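Local coordinates for protein probable M18 family aminopeptidase 1 (Thermotoga maritima, PDB 2GLF) that probably acts as a zinc-dependent aminopeptidase of the M18 family, removing residues from the amino ends of peptides, and here carries manganese ions, at residues K277-S282 with G423-F428; E226-F231 with G244-D249; R34-E39 with A91-P96; S28-E33 with D249-A254. All coordinates share one frame; numbering follows the deposited sequence.

Contact 1 of 4, residues K277-S282 with G423-F428. With MN (manganese (II) ion), chain F.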
# COMPACT_ATOMS: atom_id res chain seq x y z
N LYS A 277 -43.00 0.52 8.13
CA LYS A 277 -41.94 -0.41 7.73
C LYS A 277 -41.33 -0.24 6.34
O LYS A 277 -40.52 -1.07 5.93
CB LYS A 277 -42.43 -1.86 7.87
CG LYS A 277 -42.17 -2.52 9.22
CD LYS A 277 -42.70 -1.68 10.37
CE LYS A 277 -42.62 -2.40 11.71
NZ LYS A 277 -41.23 -2.61 12.17
N GLU A 278 -41.69 0.80 5.60
CA GLU A 278 -41.11 0.96 4.26
C GLU A 278 -39.61 1.22 4.36
O GLU A 278 -38.83 0.67 3.58
CB GLU A 278 -41.76 2.12 3.51
CG GLU A 278 -40.84 3.31 3.29
CD GLU A 278 -39.91 3.15 2.11
OE1 GLU A 278 -39.01 4.02 1.94
OE2 GLU A 278 -40.07 2.18 1.35
N GLU A 279 -39.21 2.06 5.32
CA GLU A 279 -37.81 2.40 5.53
C GLU A 279 -36.91 1.21 5.84
O GLU A 279 -35.70 1.39 5.98
CB GLU A 279 -37.67 3.44 6.66
CG GLU A 279 -38.20 4.84 6.35
CD GLU A 279 -37.44 5.55 5.24
OE1 GLU A 279 -36.41 5.04 4.78
OE2 GLU A 279 -37.88 6.64 4.83
N ILE A 280 -37.47 0.01 5.96
CA ILE A 280 -36.66 -1.18 6.22
C ILE A 280 -36.95 -2.30 5.23
O ILE A 280 -36.52 -3.44 5.43
CB ILE A 280 -36.84 -1.73 7.69
CG1 ILE A 280 -38.31 -2.00 8.01
CG2 ILE A 280 -36.24 -0.74 8.68
CD1 ILE A 280 -38.85 -3.32 7.46
N GLY A 281 -37.67 -1.97 4.16
CA GLY A 281 -37.99 -2.97 3.14
C GLY A 281 -39.46 -3.33 3.02
O GLY A 281 -39.85 -3.97 2.05
N SER A 282 -40.27 -2.92 4.00
CA SER A 282 -41.71 -3.18 4.02
C SER A 282 -42.11 -4.59 4.47
O SER A 282 -43.07 -5.17 3.96
CB SER A 282 -42.34 -2.88 2.64
OG SER A 282 -42.20 -1.51 2.30
N GLY A 423 -31.48 17.12 1.93
CA GLY A 423 -31.11 16.50 3.19
C GLY A 423 -32.07 15.41 3.62
O GLY A 423 -32.44 15.31 4.80
N MSE A 424 -32.50 14.58 2.68
CA MSE A 424 -33.41 13.49 3.01
C MSE A 424 -32.77 12.60 4.08
O MSE A 424 -31.57 12.35 4.06
CB MSE A 424 -33.72 12.67 1.75
CG MSE A 424 -34.97 11.80 1.84
SE MSE A 424 -35.35 10.83 0.19
CE MSE A 424 -35.29 9.00 0.86
N HIS A 425 -33.59 12.13 5.02
CA HIS A 425 -33.16 11.27 6.13
C HIS A 425 -32.44 11.97 7.28
O HIS A 425 -32.16 11.36 8.30
CB HIS A 425 -32.33 10.10 5.65
CG HIS A 425 -33.14 9.01 5.03
ND1 HIS A 425 -32.69 7.72 4.91
CD2 HIS A 425 -34.39 9.02 4.50
CE1 HIS A 425 -33.62 6.97 4.35
NE2 HIS A 425 -34.66 7.74 4.09
N SER A 426 -32.13 13.26 7.11
CA SER A 426 -31.46 14.00 8.17
C SER A 426 -32.51 14.35 9.22
O SER A 426 -33.71 14.22 8.97
CB SER A 426 -30.87 15.29 7.62
OG SER A 426 -31.89 16.15 7.16
N PRO A 427 -32.08 14.78 10.41
CA PRO A 427 -33.03 15.14 11.47
C PRO A 427 -33.82 16.41 11.14
O PRO A 427 -34.70 16.81 11.90
CB PRO A 427 -32.14 15.32 12.69
CG PRO A 427 -31.00 14.38 12.41
CD PRO A 427 -30.72 14.66 10.96
N PHE A 428 -33.50 17.04 10.02
CA PHE A 428 -34.16 18.28 9.62
C PHE A 428 -34.20 18.40 8.10
O PHE A 428 -33.40 19.12 7.50
CB PHE A 428 -33.40 19.48 10.23
CG PHE A 428 -34.21 20.76 10.31
CD1 PHE A 428 -35.28 20.87 11.19
CD2 PHE A 428 -33.89 21.86 9.50
CE1 PHE A 428 -36.02 22.06 11.27
CE2 PHE A 428 -34.62 23.05 9.58
CZ PHE A 428 -35.69 23.15 10.47
MN MN F . -36.80 7.09 3.16
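Glu279 OE2 binds a manganese ion at 2.0 Å and His425 NE2 binds the same ion at 2.4 Å, the two side chains coming in from opposite directions. The carboxylate grips it unevenly, its other oxygen, Glu279 OE1, standing farther off at 2.6 Å. Carboxylate and imidazole are turned 72° apart. OE1 lies 3.3 Å from His425 NE2 without a hydrogen bond, because that nitrogen is bound to the metal and there is no hydrogen to share. A bend at chi2 of Glu279 (-64°) swings the acid from its short 3-10 turn toward the ion. On the other side, His425 occupies the third position of a type II turn from Gly423 to Ser426; Ser426 OG donates to Gly423 O (2.6 Å), which also accepts from Ser426 N. The orientation of the imidazole is set by its ND1, which hydrogen-bonds to Gly121 O, while His167 of a second subunit meets the ring edge-to-face. Glutamate and histidine suit their places as an oxygen and a nitrogen ligand coming from two loops. With Asp249 as the third protein ligand, they form one half of the dinuclear metal site characteristic of M18 aminopeptidases, normally assigned to zinc.

Contact 2 of 4, residues E226-F231 with G244-D249. With MN (manganese (II) ion), chain F; MN (manganese (II) ion), chain E.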
# COMPACT_ATOMS: atom_id res chain seq x y z
N GLU A 226 -39.29 5.13 20.62
CA GLU A 226 -38.61 5.68 19.47
C GLU A 226 -37.98 7.04 19.82
O GLU A 226 -38.63 7.91 20.39
CB GLU A 226 -39.59 5.82 18.29
CG GLU A 226 -40.37 4.54 17.98
CD GLU A 226 -40.99 4.52 16.58
OE1 GLU A 226 -41.25 5.61 16.01
OE2 GLU A 226 -41.23 3.42 16.04
N VAL A 227 -36.70 7.19 19.49
CA VAL A 227 -35.98 8.43 19.77
C VAL A 227 -36.07 9.29 18.52
O VAL A 227 -35.77 8.83 17.43
CB VAL A 227 -34.50 8.15 20.13
CG1 VAL A 227 -33.75 9.46 20.33
CG2 VAL A 227 -34.42 7.29 21.39
N VAL A 228 -36.50 10.53 18.69
CA VAL A 228 -36.68 11.44 17.56
C VAL A 228 -36.19 12.85 17.88
O VAL A 228 -36.20 13.27 19.03
CB VAL A 228 -38.18 11.48 17.19
CG1 VAL A 228 -38.67 12.92 17.03
CG2 VAL A 228 -38.42 10.66 15.92
N PRO A 229 -35.75 13.61 16.86
CA PRO A 229 -35.26 14.98 17.08
C PRO A 229 -36.30 15.94 17.67
O PRO A 229 -37.47 15.93 17.29
CB PRO A 229 -34.77 15.40 15.70
CG PRO A 229 -35.65 14.64 14.79
CD PRO A 229 -35.71 13.27 15.43
N ALA A 230 -35.85 16.77 18.61
CA ALA A 230 -36.71 17.72 19.28
C ALA A 230 -36.93 18.99 18.45
O ALA A 230 -37.44 19.99 18.95
CB ALA A 230 -36.13 18.08 20.63
N PHE A 231 -36.56 18.93 17.17
CA PHE A 231 -36.73 20.08 16.28
C PHE A 231 -38.18 20.14 15.82
O PHE A 231 -38.75 19.12 15.43
CB PHE A 231 -35.86 19.92 15.03
CG PHE A 231 -34.43 19.54 15.31
CD1 PHE A 231 -33.62 19.08 14.28
CD2 PHE A 231 -33.90 19.65 16.58
CE1 PHE A 231 -32.30 18.74 14.51
CE2 PHE A 231 -32.58 19.31 16.83
CZ PHE A 231 -31.77 18.85 15.79
N GLY A 244 -38.66 23.34 6.93
CA GLY A 244 -37.70 22.41 7.50
C GLY A 244 -38.38 21.63 8.60
O GLY A 244 -39.02 22.21 9.47
N ALA A 245 -38.24 20.31 8.57
CA ALA A 245 -38.85 19.47 9.59
C ALA A 245 -38.37 18.04 9.52
O ALA A 245 -37.89 17.57 8.48
CB ALA A 245 -40.36 19.50 9.46
N TYR A 246 -38.50 17.34 10.63
CA TYR A 246 -38.10 15.95 10.70
C TYR A 246 -39.20 15.04 10.19
O TYR A 246 -40.38 15.27 10.44
CB TYR A 246 -37.78 15.55 12.14
CG TYR A 246 -37.82 14.05 12.36
CD1 TYR A 246 -36.77 13.24 11.95
CD2 TYR A 246 -38.94 13.45 12.94
CE1 TYR A 246 -36.82 11.87 12.11
CE2 TYR A 246 -39.00 12.08 13.11
CZ TYR A 246 -37.94 11.29 12.69
OH TYR A 246 -37.98 9.92 12.87
N GLY A 247 -38.79 14.00 9.48
CA GLY A 247 -39.73 13.02 8.98
C GLY A 247 -40.54 13.45 7.80
O GLY A 247 -41.57 12.84 7.49
N GLN A 248 -40.12 14.52 7.13
CA GLN A 248 -40.85 14.96 5.96
C GLN A 248 -40.81 13.84 4.94
O GLN A 248 -41.63 13.79 4.02
CB GLN A 248 -40.26 16.23 5.38
CG GLN A 248 -40.84 17.48 6.02
CD GLN A 248 -40.35 18.74 5.38
OE1 GLN A 248 -39.17 19.09 5.48
NE2 GLN A 248 -41.26 19.44 4.70
N ASP A 249 -39.85 12.93 5.10
CA ASP A 249 -39.74 11.81 4.18
C ASP A 249 -41.04 11.02 4.27
O ASP A 249 -41.21 10.15 5.12
CB ASP A 249 -38.57 10.89 4.50
CG ASP A 249 -38.36 9.82 3.42
OD1 ASP A 249 -39.35 9.31 2.86
OD2 ASP A 249 -37.19 9.47 3.14
MN MN F . -36.80 7.09 3.16
MN MN E . -39.63 7.52 1.42
O HOH W 1 -39.57 18.61 13.02
O HOH W 2 -38.29 8.91 0.06
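Pro229 lies over one face of the Tyr246 ring, a CH-pi contact in which Pro229 CD sits 3.7 Å from the ring centroid and only 12° off the ring normal. The two side chains cross at about a right angle, with Pro229 CG resting over the CG end of the tyrosine. Val228 approaches the hydroxyl end obliquely with its CG2 methyl. Rigid and lacking an N-H, proline suits this spot at the end of a strand, offering polarised ring C-H groups to the aromatic face; its CB in turn lies over the centre of the Phe231 ring, 4.1 Å above the plane. Tyr246 has its CG swung away from its own backbone N (chi1 160°), which sends the ring across toward the strand and carries OH to a hydrogen bond with Pro96 O. One water links the backbones, giving a proton to Phe231 O at 2.6 Å and accepting one from Tyr246 N at 2.9 Å. A leucine in place of Tyr246 would probably leave Pro96 O without its hydroxyl partner and Pro229 without an aromatic face to lie on. Past Tyr246, Gly247 takes a positive phi at the N-cap of helix 248-263, whose Asp249 bridges the two manganese ions. Strand 223-229 of the six-stranded antiparallel sheet is thus packed against the link between strand 242-245 and that metal-binding helix.

Contact 3 of 4, residues R34-E39 with A91-P96. With MN (manganese (II) ion), chain E.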
# COMPACT_ATOMS: atom_id res chain seq x y z
N ARG A 34 -47.11 5.58 14.92
CA ARG A 34 -48.27 5.38 15.78
C ARG A 34 -48.95 6.73 15.99
O ARG A 34 -50.17 6.80 16.12
CB ARG A 34 -47.86 4.79 17.13
CG ARG A 34 -47.03 3.52 17.00
CD ARG A 34 -46.52 3.05 18.35
NE ARG A 34 -47.51 2.24 19.04
CZ ARG A 34 -47.46 0.91 19.12
NH1 ARG A 34 -46.45 0.25 18.58
NH2 ARG A 34 -48.42 0.26 19.74
N MSE A 35 -48.16 7.79 16.00
CA MSE A 35 -48.69 9.13 16.19
C MSE A 35 -49.37 9.65 14.94
O MSE A 35 -50.42 10.30 15.01
CB MSE A 35 -47.56 10.09 16.60
CG MSE A 35 -47.54 10.44 18.07
SE MSE A 35 -45.88 11.30 18.62
CE MSE A 35 -45.00 9.71 19.23
N THR A 36 -48.77 9.39 13.78
CA THR A 36 -49.35 9.86 12.53
C THR A 36 -50.70 9.19 12.33
O THR A 36 -51.66 9.85 11.96
CB THR A 36 -48.44 9.54 11.33
OG1 THR A 36 -47.09 9.88 11.66
CG2 THR A 36 -48.87 10.35 10.11
N VAL A 37 -50.77 7.89 12.58
CA VAL A 37 -52.03 7.19 12.43
C VAL A 37 -53.09 7.86 13.30
O VAL A 37 -54.17 8.21 12.81
CB VAL A 37 -51.91 5.69 12.82
CG1 VAL A 37 -53.30 5.09 13.05
CG2 VAL A 37 -51.21 4.93 11.70
N LYS A 38 -52.77 8.06 14.57
CA LYS A 38 -53.70 8.71 15.50
C LYS A 38 -54.19 10.05 14.97
O LYS A 38 -55.38 10.36 15.05
CB LYS A 38 -53.03 8.94 16.86
CG LYS A 38 -53.85 9.82 17.78
CD LYS A 38 -53.05 10.32 18.97
CE LYS A 38 -53.79 11.46 19.67
NZ LYS A 38 -54.07 12.60 18.74
N GLU A 39 -53.27 10.83 14.42
CA GLU A 39 -53.60 12.14 13.89
C GLU A 39 -54.44 12.02 12.61
O GLU A 39 -55.32 12.85 12.36
CB GLU A 39 -52.31 12.92 13.64
CG GLU A 39 -52.50 14.40 13.38
CD GLU A 39 -53.51 15.03 14.31
OE1 GLU A 39 -53.64 14.57 15.47
OE2 GLU A 39 -54.18 16.00 13.89
N ALA A 91 -48.62 6.02 0.52
CA ALA A 91 -47.40 6.54 1.12
C ALA A 91 -47.06 5.77 2.40
O ALA A 91 -47.81 4.89 2.83
CB ALA A 91 -47.57 8.02 1.44
N HIS A 92 -45.91 6.09 2.99
CA HIS A 92 -45.49 5.44 4.22
C HIS A 92 -45.35 6.47 5.33
O HIS A 92 -44.98 7.62 5.08
CB HIS A 92 -44.19 4.64 4.01
CG HIS A 92 -42.97 5.48 3.79
ND1 HIS A 92 -42.16 5.91 4.82
CD2 HIS A 92 -42.37 5.90 2.65
CE1 HIS A 92 -41.11 6.55 4.33
NE2 HIS A 92 -41.22 6.56 3.01
N ILE A 93 -45.67 6.08 6.55
CA ILE A 93 -45.60 7.00 7.66
C ILE A 93 -44.50 6.68 8.66
O ILE A 93 -44.43 7.29 9.73
CB ILE A 93 -46.96 7.09 8.39
CG1 ILE A 93 -47.46 5.70 8.77
CG2 ILE A 93 -47.98 7.77 7.49
CD1 ILE A 93 -48.78 5.72 9.50
N ASP A 94 -43.63 5.73 8.33
CA ASP A 94 -42.51 5.42 9.22
C ASP A 94 -41.32 6.25 8.73
O ASP A 94 -41.23 6.55 7.53
CB ASP A 94 -42.17 3.93 9.18
CG ASP A 94 -41.72 3.48 7.81
OD1 ASP A 94 -40.68 2.78 7.73
OD2 ASP A 94 -42.40 3.82 6.81
N SER A 95 -40.43 6.65 9.63
CA SER A 95 -39.27 7.45 9.27
C SER A 95 -38.02 7.00 10.01
O SER A 95 -38.11 6.50 11.13
CB SER A 95 -39.51 8.92 9.58
OG SER A 95 -40.45 9.48 8.69
N PRO A 96 -36.84 7.18 9.40
CA PRO A 96 -35.63 6.77 10.11
C PRO A 96 -35.66 7.34 11.53
O PRO A 96 -36.09 8.48 11.76
CB PRO A 96 -34.52 7.34 9.24
CG PRO A 96 -35.07 7.14 7.85
CD PRO A 96 -36.52 7.60 8.02
MN MN E . -39.63 7.52 1.42
O HOH W 2 -38.29 8.91 0.06
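Thr36 and Val37 meet Ile93 in an apolar contact made by methyl groups. Thr36 CG2 lies 3.8 Å from Ile93 CG2, the two side chains sliding past each other in opposite directions. The Val37 and Ile93 side chains cross at about a right angle, with Val37 CG2 3.4 Å from Ile93 CD1. Ile93 divides its branches between two helix residues because its CG1 stands between its own backbone N and carbonyl carbon (chi1 53°), leaving CG2 to face the threonine. Beta-branched residues suit this seam, being compact and stiff; Ala254 of helix 248-263 also packs on Ile93. Helix 33-45 therefore covers the end of strand 87-92, an inner strand of the mixed nine-stranded sheet, just where it delivers the His-Ile-Asp sequence that matches the His-x-Asp motif of this metallopeptidase clan. Among polar interactions, Thr36 OG1 turns back to bond to Thr32 O, at the N-cap one turn earlier, so its methyl is the part presented to Ile93. On the strand side, His92 ND1 makes two weak hydrogen bonds, both 2.9 Å long: to Asp94 O, which lies in plane at the ring edge, and to Asp94 OD2. Though weak, they probably help to fix the rotation of the imidazole. Metal bonding uses the other nitrogen: His92 NE2 holds a manganese ion at 2.4 Å, with Asp249, Asp326 and a water among its other ligands.

Contact 4 of 4, residues S28-E33 with D249-A254. With MN (manganese (II) ion), chain F; MN (manganese (II) ion), chain E.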
# COMPACT_ATOMS: atom_id res chain seq x y z
N SER A 28 -46.05 18.68 13.53
CA SER A 28 -45.60 18.79 14.92
C SER A 28 -46.24 17.70 15.77
O SER A 28 -45.85 17.50 16.91
CB SER A 28 -45.97 20.15 15.51
OG SER A 28 -47.31 20.15 15.98
N LYS A 29 -47.23 17.01 15.22
CA LYS A 29 -47.92 15.97 15.97
C LYS A 29 -47.60 14.55 15.46
O LYS A 29 -47.84 13.57 16.16
CB LYS A 29 -49.43 16.21 15.93
CG LYS A 29 -49.85 17.60 16.39
CD LYS A 29 -51.36 17.81 16.31
CE LYS A 29 -52.11 16.96 17.33
NZ LYS A 29 -53.60 17.08 17.22
N ALA A 30 -47.03 14.45 14.26
CA ALA A 30 -46.71 13.16 13.68
C ALA A 30 -45.21 12.84 13.59
O ALA A 30 -44.62 12.91 12.50
CB ALA A 30 -47.35 13.06 12.29
N LYS A 31 -44.59 12.48 14.71
CA LYS A 31 -43.17 12.16 14.72
C LYS A 31 -42.94 10.66 14.54
O LYS A 31 -41.90 10.24 14.02
CB LYS A 31 -42.51 12.59 16.03
CG LYS A 31 -42.35 14.08 16.23
CD LYS A 31 -43.62 14.71 16.78
CE LYS A 31 -43.30 15.98 17.55
NZ LYS A 31 -42.42 15.71 18.72
N THR A 32 -43.90 9.87 14.98
CA THR A 32 -43.80 8.42 14.88
C THR A 32 -44.99 7.90 14.09
O THR A 32 -45.98 8.62 13.94
CB THR A 32 -43.77 7.78 16.26
OG1 THR A 32 -45.05 7.95 16.89
CG2 THR A 32 -42.72 8.46 17.13
N GLU A 33 -44.91 6.67 13.60
CA GLU A 33 -46.00 6.10 12.81
C GLU A 33 -47.26 5.90 13.64
O GLU A 33 -48.37 6.04 13.13
CB GLU A 33 -45.58 4.79 12.14
CG GLU A 33 -45.46 3.59 13.06
CD GLU A 33 -44.25 3.67 13.97
OE1 GLU A 33 -44.11 2.79 14.84
OE2 GLU A 33 -43.44 4.61 13.80
N ASP A 249 -39.85 12.93 5.10
CA ASP A 249 -39.74 11.81 4.18
C ASP A 249 -41.04 11.02 4.27
O ASP A 249 -41.21 10.15 5.12
CB ASP A 249 -38.57 10.89 4.50
CG ASP A 249 -38.36 9.82 3.42
OD1 ASP A 249 -39.35 9.31 2.86
OD2 ASP A 249 -37.19 9.47 3.14
N ASP A 250 -41.93 11.39 3.36
CA ASP A 250 -43.24 10.81 3.15
C ASP A 250 -44.42 11.20 4.01
O ASP A 250 -45.55 10.88 3.65
CB ASP A 250 -43.15 9.31 3.07
CG ASP A 250 -43.84 8.80 1.84
OD1 ASP A 250 -43.66 9.44 0.78
OD2 ASP A 250 -44.55 7.78 1.92
N ARG A 251 -44.20 11.86 5.14
CA ARG A 251 -45.37 12.29 5.90
C ARG A 251 -45.85 13.51 5.12
O ARG A 251 -46.98 13.96 5.28
CB ARG A 251 -45.01 12.65 7.35
CG ARG A 251 -44.44 11.48 8.12
CD ARG A 251 -44.75 11.52 9.61
NE ARG A 251 -44.36 10.26 10.23
CZ ARG A 251 -43.19 10.04 10.81
NH1 ARG A 251 -42.28 11.00 10.85
NH2 ARG A 251 -42.91 8.85 11.32
N ILE A 252 -44.97 14.03 4.26
CA ILE A 252 -45.30 15.17 3.44
C ILE A 252 -46.20 14.67 2.33
O ILE A 252 -47.04 15.41 1.82
CB ILE A 252 -44.05 15.82 2.81
CG1 ILE A 252 -44.42 17.19 2.23
CG2 ILE A 252 -43.49 14.93 1.71
CD1 ILE A 252 -43.23 18.03 1.82
N CYS A 253 -46.02 13.42 1.94
CA CYS A 253 -46.86 12.84 0.91
C CYS A 253 -48.11 12.28 1.55
O CYS A 253 -49.16 12.20 0.91
CB CYS A 253 -46.12 11.73 0.18
SG CYS A 253 -45.06 12.40 -1.07
N ALA A 254 -48.00 11.90 2.82
CA ALA A 254 -49.13 11.37 3.55
C ALA A 254 -50.13 12.49 3.80
O ALA A 254 -51.34 12.30 3.64
CB ALA A 254 -48.67 10.79 4.87
MN MN F . -36.80 7.09 3.16
MN MN E . -39.63 7.52 1.42
O HOH W 3 -40.62 8.00 12.85
O HOH W 2 -38.29 8.91 0.06
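The chain leaving helix 13-29 passes helix 248-263 with Ala30 and Arg251 closest, their CA atoms 7.9 Å apart, before Thr32 caps the start of helix 33-45. On the helix 248-263 side Arg251 alone makes the contact. Its chi1 of -61° sets CG beside its own backbone N, and the chain then runs out to lay one face of the guanidinium on the peptide backbone from Ala30 to Thr32. Lys31 C lies 3.4 Å above that plane, toward its rim, and Thr32 N is over the same face. Nearer the helix, Arg251 CD is 3.2 Å from Ala30 O and 4.0 Å from Ala30 CB; an alanine leaves room for the arginine stem. A water in the guanidinium plane, at its edge, joins the two sides by giving a proton to Lys31 O (2.8 Å) and accepting one from Arg251 NH2 (2.9 Å). The same NH2 also reaches Ile93 O in a probable hydrogen bond. Lys31 points away, its NZ in a salt bridge with Glu133. A methionine in place of Arg251 would probably lose the water bridge and leave Ile93 O without its donor. Two residues earlier on the helix, Asp249 bridges both manganese ions, OD1 to one and OD2 to the other. The buried guanidinium thus lies among backbone carbonyls whose partial negative charges, helped at a distance by Glu33 OE2, 4.9 Å from Arg251 NH2, probably offset its charge, and it ties the N-terminal helices to the metal-binding helix.

Contacts 3 and 4 are closest, with centres about 5 Å apart, and involve the consecutive helices 13-29 and 33-45. Contact 2 lies about 9 Å from contact 4 and shares Asp249 and helix 248-263 with it; contact 1 is about 11 Å from both. Along the chain, contacts 3 and 2 each fall within the span from 28 to 254 bridged by contact 4, and contact 1 follows. Strand 87-92 of the mixed sheet, helix 248-263 and the loops of contact 1 all supply ligands to the paired manganese ions. Contact 2 joins this metal-binding core to the six-stranded sheet, while neighbouring subunits of the twelve-chain assembly reach contacts 1, 2 and 3.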